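Local structure of inactive poly [ADP-ribose] polymerase RCD1 (Arabidopsis thaliana, 5NGO) at residues D10-M15 with M123-V128; K14-G19 with G24-L29; R90-G95 with N162-N167; V96-T101 with T172-E177. The protein is a plant member of the PARP family, apparently without enzymatic activity, and is bound by the downy mildew effector HaRxL106, which thereby suppresses immunity. All coordinates share one frame; numbering follows the deposited sequence.

Interaction 1: residues D10-M15 with M123-V128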
loop_
_atom_site.group_PDB
_atom_site.type_symbol
_atom_site.label_atom_id
_atom_site.label_comp_id
_atom_site.label_asym_id
_atom_site.label_seq_id
_atom_site.Cartn_x
_atom_site.Cartn_y
_atom_site.Cartn_z
ATOM N N ASP A 10 4.127 -17.543 2.234
ATOM C CA ASP A 10 5.249 -17.630 3.193
ATOM C C ASP A 10 6.201 -16.434 3.143
ATOM O O ASP A 10 6.638 -15.957 4.188
ATOM C CB ASP A 10 6.062 -18.921 3.011
ATOM C CG ASP A 10 5.389 -20.121 3.638
ATOM O OD1 ASP A 10 5.019 -20.046 4.837
ATOM O OD2 ASP A 10 5.229 -21.153 2.939
ATOM N N ALA A 11 6.524 -15.966 1.942
ATOM C CA ALA A 11 7.395 -14.798 1.792
ATOM C C ALA A 11 6.753 -13.528 2.362
ATOM O O ALA A 11 7.441 -12.703 2.959
ATOM C CB ALA A 11 7.774 -14.600 0.335
ATOM N N VAL A 12 5.435 -13.398 2.189
ATOM C CA VAL A 12 4.688 -12.247 2.680
ATOM C C VAL A 12 4.716 -12.279 4.198
ATOM O O VAL A 12 4.993 -11.262 4.829
ATOM C CB VAL A 12 3.210 -12.251 2.200
ATOM C CG1 VAL A 12 2.398 -11.127 2.834
ATOM C CG2 VAL A 12 3.083 -12.192 0.718
ATOM N N LYS A 13 4.427 -13.461 4.761
ATOM C CA LYS A 13 4.494 -13.698 6.206
ATOM C C LYS A 13 5.851 -13.297 6.775
ATOM O O LYS A 13 5.919 -12.578 7.774
ATOM C CB LYS A 13 4.213 -15.166 6.555
ATOM C CG LYS A 13 4.056 -15.392 8.065
ATOM C CD LYS A 13 3.388 -16.704 8.416
ATOM C CE LYS A 13 4.173 -17.895 7.905
ATOM N NZ LYS A 13 3.544 -19.166 8.351
ATOM N N LYS A 14 6.912 -13.750 6.112
ATOM C CA LYS A 14 8.280 -13.424 6.509
ATOM C C LYS A 14 8.586 -11.927 6.423
ATOM O O LYS A 14 9.164 -11.369 7.352
ATOM C CB LYS A 14 9.289 -14.230 5.683
ATOM C CG LYS A 14 9.540 -15.601 6.302
ATOM C CD LYS A 14 9.729 -16.767 5.320
ATOM C CE LYS A 14 9.235 -18.073 5.948
ATOM N NZ LYS A 14 10.029 -19.267 5.545
ATOM N N MET A 15 8.197 -11.290 5.324
ATOM C CA MET A 15 8.277 -9.822 5.190
ATOM C C MET A 15 7.622 -9.093 6.364
ATOM O O MET A 15 8.184 -8.136 6.894
ATOM C CB MET A 15 7.615 -9.343 3.892
ATOM C CG MET A 15 8.586 -8.969 2.775
ATOM S SD MET A 15 7.727 -8.095 1.444
ATOM C CE MET A 15 6.953 -9.453 0.587
ATOM N N MET A 123 -3.699 -5.819 7.648
ATOM C CA MET A 123 -2.812 -5.007 6.823
ATOM C C MET A 123 -2.770 -5.629 5.416
ATOM O O MET A 123 -2.603 -6.854 5.288
ATOM C CB MET A 123 -1.418 -5.047 7.442
ATOM C CG MET A 123 -0.385 -4.161 6.739
ATOM S SD MET A 123 -0.152 -2.565 7.468
ATOM C CE MET A 123 1.212 -2.952 8.545
ATOM N N VAL A 124 -2.898 -4.786 4.389
ATOM C CA VAL A 124 -2.918 -5.273 3.010
ATOM C C VAL A 124 -1.548 -5.032 2.366
ATOM O O VAL A 124 -1.013 -3.926 2.462
ATOM C CB VAL A 124 -4.020 -4.562 2.190
ATOM C CG1 VAL A 124 -4.014 -5.000 0.743
ATOM C CG2 VAL A 124 -5.382 -4.838 2.784
ATOM N N LEU A 125 -0.979 -6.056 1.739
ATOM C CA LEU A 125 0.222 -5.889 0.921
ATOM C C LEU A 125 -0.219 -5.562 -0.512
ATOM O O LEU A 125 -0.963 -6.329 -1.125
ATOM C CB LEU A 125 1.122 -7.122 0.906
ATOM C CG LEU A 125 2.469 -6.952 0.195
ATOM C CD1 LEU A 125 3.320 -5.977 0.952
ATOM C CD2 LEU A 125 3.244 -8.244 0.108
ATOM N N CYS A 126 0.268 -4.432 -1.022
ATOM C CA CYS A 126 -0.065 -3.953 -2.367
ATOM C C CYS A 126 1.148 -3.897 -3.288
ATOM O O CYS A 126 2.279 -3.723 -2.827
ATOM C CB CYS A 126 -0.602 -2.540 -2.289
ATOM S SG CYS A 126 -2.094 -2.339 -1.332
ATOM N N ARG A 127 0.885 -4.060 -4.575
ATOM C CA ARG A 127 1.830 -3.661 -5.617
ATOM C C ARG A 127 1.508 -2.212 -5.925
ATOM O O ARG A 127 0.345 -1.868 -6.087
ATOM C CB ARG A 127 1.636 -4.473 -6.888
ATOM C CG ARG A 127 1.593 -5.967 -6.700
ATOM C CD ARG A 127 1.851 -6.687 -8.001
ATOM N NE ARG A 127 1.526 -8.102 -7.915
ATOM C CZ ARG A 127 1.524 -8.946 -8.950
ATOM N NH1 ARG A 127 1.843 -8.533 -10.174
ATOM N NH2 ARG A 127 1.250 -10.233 -8.741
ATOM N N VAL A 128 2.532 -1.368 -5.962
ATOM C CA VAL A 128 2.376 0.046 -6.258
ATOM C C VAL A 128 3.306 0.407 -7.401
ATOM O O VAL A 128 4.502 0.093 -7.367
ATOM C CB VAL A 128 2.718 0.939 -5.052
ATOM C CG1 VAL A 128 2.410 2.392 -5.359
ATOM C CG2 VAL A 128 1.975 0.470 -3.809
#

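Interaction 2: residues K14-G19 with G24-L29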
loop_
_atom_site.group_PDB
_atom_site.type_symbol
_atom_site.label_atom_id
_atom_site.label_comp_id
_atom_site.label_asym_id
_atom_site.label_seq_id
_atom_site.Cartn_x
_atom_site.Cartn_y
_atom_site.Cartn_z
ATOM N N LYS A 14 6.912 -13.750 6.112
ATOM C CA LYS A 14 8.280 -13.424 6.509
ATOM C C LYS A 14 8.586 -11.927 6.423
ATOM O O LYS A 14 9.164 -11.369 7.352
ATOM C CB LYS A 14 9.289 -14.230 5.683
ATOM C CG LYS A 14 9.540 -15.601 6.302
ATOM C CD LYS A 14 9.729 -16.767 5.320
ATOM C CE LYS A 14 9.235 -18.073 5.948
ATOM N NZ LYS A 14 10.029 -19.267 5.545
ATOM N N MET A 15 8.197 -11.290 5.324
ATOM C CA MET A 15 8.277 -9.822 5.190
ATOM C C MET A 15 7.622 -9.093 6.364
ATOM O O MET A 15 8.184 -8.136 6.894
ATOM C CB MET A 15 7.615 -9.343 3.892
ATOM C CG MET A 15 8.586 -8.969 2.775
ATOM S SD MET A 15 7.727 -8.095 1.444
ATOM C CE MET A 15 6.953 -9.453 0.587
ATOM N N PHE A 16 6.428 -9.530 6.742
ATOM C CA PHE A 16 5.685 -8.908 7.836
ATOM C C PHE A 16 6.336 -9.167 9.202
ATOM O O PHE A 16 6.368 -8.272 10.054
ATOM C CB PHE A 16 4.236 -9.399 7.848
ATOM C CG PHE A 16 3.359 -8.650 8.807
ATOM C CD1 PHE A 16 2.745 -7.472 8.419
ATOM C CD2 PHE A 16 3.148 -9.121 10.101
ATOM C CE1 PHE A 16 1.936 -6.769 9.302
ATOM C CE2 PHE A 16 2.347 -8.407 10.984
ATOM C CZ PHE A 16 1.742 -7.234 10.581
ATOM N N ALA A 17 6.844 -10.383 9.405
ATOM C CA ALA A 17 7.485 -10.758 10.678
ATOM C C ALA A 17 8.789 -9.991 10.920
ATOM O O ALA A 17 8.971 -9.419 11.996
ATOM C CB ALA A 17 7.738 -12.264 10.739
ATOM N N VAL A 18 9.674 -9.953 9.909
ATOM C CA VAL A 18 10.940 -9.231 10.043
ATOM C C VAL A 18 10.647 -7.728 10.166
ATOM O O VAL A 18 11.252 -7.046 10.990
ATOM C CB VAL A 18 11.923 -9.495 8.873
ATOM C CG1 VAL A 18 12.260 -10.975 8.752
ATOM C CG2 VAL A 18 11.404 -8.906 7.578
ATOM N N GLY A 19 9.691 -7.236 9.382
ATOM C CA GLY A 19 9.331 -5.826 9.374
ATOM C C GLY A 19 8.596 -5.291 10.573
ATOM O O GLY A 19 8.496 -4.084 10.699
ATOM N N GLY A 24 7.858 -6.290 19.104
ATOM C CA GLY A 24 7.862 -7.398 20.049
ATOM C C GLY A 24 7.163 -8.619 19.485
ATOM O O GLY A 24 7.420 -8.991 18.323
ATOM N N HIS A 25 6.295 -9.248 20.286
ATOM C CA HIS A 25 5.550 -10.420 19.846
ATOM C C HIS A 25 4.380 -9.996 18.966
ATOM O O HIS A 25 3.429 -9.402 19.463
ATOM C CB HIS A 25 5.057 -11.281 21.031
ATOM C CG HIS A 25 4.406 -12.562 20.589
ATOM N ND1 HIS A 25 4.831 -13.224 19.456
ATOM C CD2 HIS A 25 3.361 -13.275 21.071
ATOM C CE1 HIS A 25 4.085 -14.297 19.262
ATOM N NE2 HIS A 25 3.195 -14.359 20.237
ATOM N N VAL A 26 4.469 -10.301 17.674
ATOM C CA VAL A 26 3.431 -9.942 16.715
ATOM C C VAL A 26 2.950 -11.197 16.000
ATOM O O VAL A 26 3.422 -11.515 14.921
ATOM C CB VAL A 26 3.897 -8.866 15.694
ATOM C CG1 VAL A 26 5.265 -9.111 15.061
ATOM C CG2 VAL A 26 2.706 -8.505 14.765
ATOM N N PRO A 27 1.996 -11.923 16.607
ATOM C CA PRO A 27 1.560 -13.173 15.974
ATOM C C PRO A 27 0.780 -12.925 14.682
ATOM O O PRO A 27 -0.099 -12.067 14.646
ATOM C CB PRO A 27 0.697 -13.834 17.060
ATOM C CG PRO A 27 0.226 -12.719 17.937
ATOM C CD PRO A 27 1.329 -11.702 17.913
ATOM N N VAL A 28 1.159 -13.653 13.638
ATOM C CA VAL A 28 0.472 -13.632 12.357
ATOM C C VAL A 28 -0.519 -14.784 12.351
ATOM O O VAL A 28 -0.116 -15.947 12.319
ATOM C CB VAL A 28 1.457 -13.780 11.180
ATOM C CG1 VAL A 28 0.705 -13.931 9.859
ATOM C CG2 VAL A 28 2.369 -12.563 11.116
ATOM N N LEU A 29 -1.801 -14.455 12.355
ATOM C CA LEU A 29 -2.853 -15.458 12.329
ATOM C C LEU A 29 -3.077 -16.054 10.928
ATOM O O LEU A 29 -3.383 -17.235 10.808
ATOM C CB LEU A 29 -4.167 -14.868 12.829
ATOM C CG LEU A 29 -4.178 -14.189 14.186
ATOM C CD1 LEU A 29 -5.649 -13.995 14.612
ATOM C CD2 LEU A 29 -3.456 -14.969 15.258
#

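Interaction 3: residues R90-G95 with N162-N167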
loop_
_atom_site.group_PDB
_atom_site.type_symbol
_atom_site.label_atom_id
_atom_site.label_comp_id
_atom_site.label_asym_id
_atom_site.label_seq_id
_atom_site.Cartn_x
_atom_site.Cartn_y
_atom_site.Cartn_z
ATOM N N ARG A 90 -6.077 9.803 3.174
ATOM C CA ARG A 90 -5.664 10.522 4.371
ATOM C C ARG A 90 -4.953 11.831 4.053
ATOM O O ARG A 90 -4.275 11.978 3.053
ATOM C CB ARG A 90 -4.856 9.656 5.389
ATOM C CG ARG A 90 -3.433 9.320 5.086
ATOM C CD ARG A 90 -2.901 8.454 6.237
ATOM N NE ARG A 90 -1.627 8.936 6.806
ATOM C CZ ARG A 90 -0.852 8.267 7.668
ATOM N NH1 ARG A 90 -1.186 7.049 8.111
ATOM N NH2 ARG A 90 0.284 8.827 8.093
ATOM N N LYS A 91 -5.083 12.783 4.977
ATOM C CA LYS A 91 -4.324 14.018 4.964
ATOM C C LYS A 91 -3.145 13.896 5.929
ATOM O O LYS A 91 -3.355 13.695 7.107
ATOM C CB LYS A 91 -5.232 15.166 5.395
ATOM C CG LYS A 91 -4.610 16.554 5.296
ATOM C CD LYS A 91 -5.666 17.660 5.300
ATOM C CE LYS A 91 -5.049 19.024 5.564
ATOM N NZ LYS A 91 -4.786 19.239 7.017
ATOM N N SER A 92 -1.913 14.029 5.439
ATOM C CA SER A 92 -0.701 14.009 6.299
ATOM C C SER A 92 0.077 15.316 6.139
ATOM O O SER A 92 -0.428 16.275 5.563
ATOM C CB SER A 92 0.216 12.813 5.974
ATOM O OG SER A 92 1.070 13.075 4.869
ATOM N N ILE A 93 1.317 15.328 6.627
ATOM C CA ILE A 93 2.234 16.446 6.433
ATOM C C ILE A 93 2.730 16.514 4.991
ATOM O O ILE A 93 3.109 17.571 4.523
ATOM C CB ILE A 93 3.452 16.376 7.402
ATOM C CG1 ILE A 93 4.143 15.008 7.400
ATOM C CG2 ILE A 93 3.038 16.745 8.829
ATOM C CD1 ILE A 93 5.626 15.100 7.723
ATOM N N TYR A 94 2.737 15.373 4.307
ATOM C CA TYR A 94 3.189 15.272 2.916
ATOM C C TYR A 94 2.139 15.575 1.850
ATOM O O TYR A 94 2.476 15.644 0.669
ATOM C CB TYR A 94 3.719 13.867 2.667
ATOM C CG TYR A 94 4.979 13.593 3.397
ATOM C CD1 TYR A 94 6.171 14.153 2.956
ATOM C CD2 TYR A 94 5.003 12.766 4.524
ATOM C CE1 TYR A 94 7.357 13.922 3.619
ATOM C CE2 TYR A 94 6.193 12.512 5.194
ATOM C CZ TYR A 94 7.367 13.098 4.734
ATOM O OH TYR A 94 8.566 12.876 5.363
ATOM N N GLY A 95 0.878 15.712 2.254
ATOM C CA GLY A 95 -0.231 15.963 1.320
ATOM C C GLY A 95 -1.355 14.952 1.430
ATOM O O GLY A 95 -1.400 14.152 2.372
ATOM N N ASN A 162 7.540 5.984 3.620
ATOM C CA ASN A 162 6.165 6.282 3.252
ATOM C C ASN A 162 6.092 6.596 1.767
ATOM O O ASN A 162 6.907 7.354 1.251
ATOM C CB ASN A 162 5.630 7.480 4.039
ATOM C CG ASN A 162 5.694 7.275 5.529
ATOM O OD1 ASN A 162 4.691 6.917 6.153
ATOM N ND2 ASN A 162 6.879 7.484 6.112
ATOM N N TYR A 163 5.083 6.017 1.113
ATOM C CA TYR A 163 4.724 6.389 -0.244
ATOM C C TYR A 163 3.385 7.100 -0.210
ATOM O O TYR A 163 2.524 6.768 0.614
ATOM C CB TYR A 163 4.581 5.159 -1.113
ATOM C CG TYR A 163 5.801 4.268 -1.208
ATOM C CD1 TYR A 163 7.011 4.751 -1.649
ATOM C CD2 TYR A 163 5.713 2.917 -0.895
ATOM C CE1 TYR A 163 8.145 3.934 -1.683
ATOM C CE2 TYR A 163 6.797 2.086 -0.974
ATOM C CZ TYR A 163 8.022 2.599 -1.388
ATOM O OH TYR A 163 9.088 1.750 -1.499
ATOM N N ILE A 164 3.236 8.102 -1.075
ATOM C CA ILE A 164 1.964 8.798 -1.260
ATOM C C ILE A 164 1.581 8.546 -2.702
ATOM O O ILE A 164 2.329 8.905 -3.608
ATOM C CB ILE A 164 2.096 10.323 -1.053
ATOM C CG1 ILE A 164 2.677 10.660 0.320
ATOM C CG2 ILE A 164 0.746 11.007 -1.230
ATOM C CD1 ILE A 164 1.713 10.472 1.466
ATOM N N VAL A 165 0.437 7.902 -2.915
ATOM C CA VAL A 165 -0.129 7.746 -4.250
ATOM C C VAL A 165 -1.261 8.760 -4.362
ATOM O O VAL A 165 -2.186 8.763 -3.531
ATOM C CB VAL A 165 -0.640 6.320 -4.482
ATOM C CG1 VAL A 165 -1.390 6.216 -5.793
ATOM C CG2 VAL A 165 0.517 5.343 -4.432
ATOM N N TRP A 166 -1.185 9.622 -5.381
ATOM C CA TRP A 166 -2.178 10.722 -5.542
ATOM C C TRP A 166 -3.553 10.156 -5.888
ATOM O O TRP A 166 -3.655 9.088 -6.483
ATOM C CB TRP A 166 -1.741 11.723 -6.611
ATOM C CG TRP A 166 -0.343 12.194 -6.403
ATOM C CD1 TRP A 166 0.744 11.949 -7.206
ATOM C CD2 TRP A 166 0.146 12.921 -5.273
ATOM N NE1 TRP A 166 1.864 12.511 -6.657
ATOM C CE2 TRP A 166 1.527 13.106 -5.467
ATOM C CE3 TRP A 166 -0.457 13.439 -4.119
ATOM C CZ2 TRP A 166 2.319 13.808 -4.556
ATOM C CZ3 TRP A 166 0.322 14.130 -3.211
ATOM C CH2 TRP A 166 1.702 14.313 -3.433
ATOM N N ASN A 167 -4.605 10.878 -5.512
ATOM C CA ASN A 167 -5.983 10.402 -5.702
ATOM C C ASN A 167 -6.277 9.959 -7.130
ATOM O O ASN A 167 -6.850 8.892 -7.322
ATOM C CB ASN A 167 -6.986 11.450 -5.229
ATOM C CG ASN A 167 -7.097 11.492 -3.706
ATOM O OD1 ASN A 167 -6.306 10.877 -2.991
ATOM N ND2 ASN A 167 -8.077 12.227 -3.197
#

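Interaction 4: residues V96-T101 with T172-E177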
loop_
_atom_site.group_PDB
_atom_site.type_symbol
_atom_site.label_atom_id
_atom_site.label_comp_id
_atom_site.label_asym_id
_atom_site.label_seq_id
_atom_site.Cartn_x
_atom_site.Cartn_y
_atom_site.Cartn_z
ATOM N N VAL A 96 -2.258 14.982 0.449
ATOM C CA VAL A 96 -3.463 14.153 0.452
ATOM C C VAL A 96 -3.394 13.128 -0.674
ATOM O O VAL A 96 -3.170 13.456 -1.835
ATOM C CB VAL A 96 -4.748 15.003 0.302
ATOM C CG1 VAL A 96 -5.974 14.212 0.741
ATOM C CG2 VAL A 96 -4.627 16.325 1.071
ATOM N N GLY A 97 -3.582 11.872 -0.310
ATOM C CA GLY A 97 -3.616 10.758 -1.266
ATOM C C GLY A 97 -3.875 9.467 -0.510
ATOM O O GLY A 97 -4.474 9.483 0.585
ATOM N N ILE A 98 -3.398 8.340 -1.042
ATOM C CA ILE A 98 -3.324 7.104 -0.254
ATOM C C ILE A 98 -1.902 7.002 0.281
ATOM O O ILE A 98 -0.941 7.102 -0.483
ATOM C CB ILE A 98 -3.752 5.843 -1.060
ATOM C CG1 ILE A 98 -5.245 5.883 -1.401
ATOM C CG2 ILE A 98 -3.467 4.532 -0.313
ATOM C CD1 ILE A 98 -5.581 6.837 -2.508
ATOM N N HIS A 99 -1.774 6.821 1.600
ATOM C CA HIS A 99 -0.475 6.692 2.273
ATOM C C HIS A 99 -0.197 5.216 2.499
ATOM O O HIS A 99 -1.019 4.501 3.115
ATOM C CB HIS A 99 -0.502 7.417 3.615
ATOM C CG HIS A 99 -0.533 8.908 3.482
ATOM N ND1 HIS A 99 -1.453 9.567 2.698
ATOM C CD2 HIS A 99 0.231 9.872 4.049
ATOM C CE1 HIS A 99 -1.259 10.867 2.777
ATOM N NE2 HIS A 99 -0.234 11.081 3.585
ATOM N N LEU A 100 0.940 4.742 1.994
ATOM C CA LEU A 100 1.365 3.370 2.205
ATOM C C LEU A 100 2.739 3.353 2.823
ATOM O O LEU A 100 3.516 4.284 2.652
ATOM C CB LEU A 100 1.400 2.581 0.896
ATOM C CG LEU A 100 0.109 2.498 0.111
ATOM C CD1 LEU A 100 0.115 3.554 -1.007
ATOM C CD2 LEU A 100 -0.089 1.119 -0.471
ATOM N N THR A 101 3.026 2.246 3.505
ATOM C CA THR A 101 4.278 2.077 4.184
ATOM C C THR A 101 5.188 1.191 3.323
ATOM O O THR A 101 4.726 0.245 2.673
ATOM C CB THR A 101 4.052 1.446 5.554
ATOM O OG1 THR A 101 3.277 2.314 6.391
ATOM C CG2 THR A 101 5.368 1.076 6.197
ATOM N N THR A 172 -5.441 3.062 -10.700
ATOM C CA THR A 172 -4.524 2.582 -11.738
ATOM C C THR A 172 -3.194 2.063 -11.187
ATOM O O THR A 172 -2.623 1.147 -11.749
ATOM C CB THR A 172 -4.216 3.731 -12.738
ATOM O OG1 THR A 172 -3.889 4.922 -12.018
ATOM C CG2 THR A 172 -5.397 4.013 -13.619
ATOM N N HIS A 173 -2.715 2.644 -10.096
ATOM C CA HIS A 173 -1.327 2.474 -9.649
ATOM C C HIS A 173 -1.198 1.622 -8.363
ATOM O O HIS A 173 -0.084 1.479 -7.854
ATOM C CB HIS A 173 -0.713 3.866 -9.438
ATOM C CG HIS A 173 -0.409 4.599 -10.712
ATOM N ND1 HIS A 173 0.806 4.445 -11.312
ATOM C CD2 HIS A 173 -1.070 5.535 -11.442
ATOM C CE1 HIS A 173 0.873 5.204 -12.395
ATOM N NE2 HIS A 173 -0.252 5.886 -12.482
ATOM N N ILE A 174 -2.303 1.062 -7.850
ATOM C CA ILE A 174 -2.262 0.209 -6.652
ATOM C C ILE A 174 -3.051 -1.075 -6.885
ATOM O O ILE A 174 -4.218 -1.015 -7.234
ATOM C CB ILE A 174 -2.848 0.924 -5.405
ATOM C CG1 ILE A 174 -2.105 2.227 -5.143
ATOM C CG2 ILE A 174 -2.766 0.001 -4.169
ATOM C CD1 ILE A 174 -2.729 3.099 -4.079
ATOM N N PHE A 175 -2.415 -2.223 -6.704
ATOM C CA PHE A 175 -3.132 -3.487 -6.704
ATOM C C PHE A 175 -3.019 -4.143 -5.313
ATOM O O PHE A 175 -1.949 -4.623 -4.954
ATOM C CB PHE A 175 -2.608 -4.439 -7.776
ATOM C CG PHE A 175 -3.256 -5.784 -7.741
ATOM C CD1 PHE A 175 -4.602 -5.935 -8.016
ATOM C CD2 PHE A 175 -2.524 -6.906 -7.389
ATOM C CE1 PHE A 175 -5.210 -7.181 -7.972
ATOM C CE2 PHE A 175 -3.123 -8.170 -7.339
ATOM C CZ PHE A 175 -4.459 -8.304 -7.621
ATOM N N PRO A 176 -4.121 -4.163 -4.534
ATOM C CA PRO A 176 -4.159 -4.912 -3.277
ATOM C C PRO A 176 -4.111 -6.383 -3.510
ATOM O O PRO A 176 -4.952 -6.886 -4.197
ATOM C CB PRO A 176 -5.502 -4.505 -2.642
ATOM C CG PRO A 176 -6.121 -3.523 -3.547
ATOM C CD PRO A 176 -5.425 -3.565 -4.855
ATOM N N GLU A 177 -3.124 -7.066 -2.966
ATOM C CA GLU A 177 -2.904 -8.458 -3.314
ATOM C C GLU A 177 -3.057 -9.430 -2.173
ATOM O O GLU A 177 -3.620 -10.498 -2.351
ATOM C CB GLU A 177 -1.511 -8.620 -3.939
ATOM C CG GLU A 177 -1.341 -9.953 -4.651
ATOM C CD GLU A 177 -0.123 -10.081 -5.448
ATOM O OE1 GLU A 177 0.799 -9.260 -5.285
ATOM O OE2 GLU A 177 -0.052 -11.036 -6.248
#

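Interaction 1: residues D10-M15 with M123-V128
V12 and M15 of helix 9-19 meet L125 of strand 121-129. This is helix-on-sheet packing: the N-terminal helix lies against one face of the central sheet of the PARP catalytic fold. V12 and M15 sit one helical turn apart on the same side of the helix. L125 rises from the strand toward both. V12 and L125 reach toward each other tip to tip. Both methyl branches of V12 contribute, with V12 CG2 4.0 Å and V12 CG1 4.1 Å from L125 CD2. The isopropyl group of V12 therefore straddles one methyl of L125. M15 comes in differently, crossing L125 at about a right angle. Its chain runs extended through chi2 and then bends at chi3 (-79°). The bend turns the terminal methyl back toward the sheet. L125 has CG anti to the backbone N (chi1 -173°), which points the branched end at the helix.

Y64 and W66 of strand 62-68 also touch L125, while F178 and V180 of strand 174-182 touch V12. The contact is small and apolar, with 112 Å² buried. One methyl of L125 receives both helix residues: M15 CE lies 3.9 Å from L125 CD2, the same atom that V12 meets.

Interaction 2: residues K14-G19 with G24-L29
F16 projects from the last turns of helix 9-19 and meets V26 and V28, which lie where the chain returns to enter strand 28-33. The contact thus closes a short helix-loop-strand connection at the edge of the sheet. F16 CB points toward the returning chain. CG is anti to the backbone N (chi1 -171°), and this swings the ring away from the helix. From CG onward, the CD2-CE2 side of the ring makes the contact. F16 CD2 lies 3.7 Å from V28 CG2. The next atom, F16 CE2, is 3.8 Å from V26 CG2. F16 CE2 also has V28 CG2 at 4.2 Å, so this methyl sits beside two neighbouring ring carbons. Both valine methyls come in at a slant to the ring. Across the ring, on the CE1 side, F16 touches the side chain of M123 of strand 121-129.

The valines use different branches. In V26, chi1 of 47° puts CG1 between N and C and leaves CG2, anti to N, to face F16. V28 presents the methyl beside its backbone N. Aromatic neighbours meet the ring as well: W66 packs with it edge-to-face, and the ring of F182 lies with its plane at about 55° to it. Between the two segments only carbon meets carbon. The attraction is therefore hydrophobic and dispersive, and depends on shape rather than on polar direction.

Interaction 3: residues R90-G95 with N162-N167
The loop that leaves strand 89-91 packs on strand 162-165, a strand of the central sheet of the PARP catalytic fold. It brings Y94 against I164. The loop is braced by an ST turn: S92 OG accepts from Y94 N at 2.9 Å, with an angle of 148° at the hydrogen. S92 OG also has an outside partner, H99 NE2, in a hydrogen bond. The backbone folds back as well, with S92 N bonded to G95 O at 3.1 Å.

Across the contact, Y94 touches mainly with its CB and not with its ring. Y94 CB is 4.1 Å from both I164 CG1 and I164 CD1, so it rests against the bend of the isoleucine chain. I164 CG1 is anti to the carbonyl carbon (chi1 -56°), which sends this longer branch toward the loop. The other branch serves W166: I164 CG2 sits 3.7 Å above one face of the indole, offset toward the rim. G95 follows Y94 at backbone angles that call for glycine. N162 at the start of the strand bonds D155 through ND2; by family comparison it probably occupies the place of the glutamate in the H-Y-E triad of active PARPs. The indole also meets the loop at its edge. There Y94 O lies near the ring plane, 4.4 Å from W166 CH2.

Interaction 4: residues V96-T101 with T172-E177
I98, L100 and I174 meet without any ring between them; the nearby flat group, the imidazole of H99, stands on the opposite face of strand 98-102 and takes no part in the contact. At the edge of this imidazole, in the ring plane, lies G97 O, 3.7 Å from H99 ND1.

The contact itself is aliphatic. I174 of strand 174-182 reaches across with its CD1. I174 CD1 lies 4.1 Å from I98 CG2 and 4.2 Å from L100 CD1. I174 is extended at chi2 (171°), and this carries CD1 out to meet two residues at once. I98 offers its short branch, the methyl anti to its backbone N, and its side chain crosses that of I174 at a slant. All three residues are buried. A65 and L67 of strand 62-68, with C126 and V128 of strand 121-129, line the same spot around L100.

Strands 121-129 and 62-68 lie between these two strands in the sheet order. Even so, the CA atoms of I98 and I174 are only 9.5 Å apart. This short distance across two intervening strands is consistent with a strongly twisted or curved sheet, with the three side chains packed on one face of it. H99 probably stands where active PARPs carry the tyrosine of the H-Y-E triad, in keeping with the inactive label of this protein. An aliphatic core between strands of the mainly antiparallel sheet is consistent with the ADP-ribosyltransferase fold of PARP catalytic domains.

Overall arrangement
The chain starts in helix 9-19, which serves interactions 1 and 2. Interaction 2 closes first, over a loop of four residues, and ties the helix to edge strand 28-33. Interaction 1 stays open until strand 121-129 and fixes the same helix to an inner strand of the sheet. Both start from the same helix, but interaction 2 closes long before interaction 1. Interactions 3 and 4 open next, in strands 89-91 and 98-102. They close in strands 162-165 and 174-182, so they cross each other, and both cross interaction 1. A probable backbone hydrogen bond from Y163 N to L100 O joins interactions 3 and 4. Interactions 1 and 4 meet where R127 forms a salt bridge with E177. All four reach one sheet.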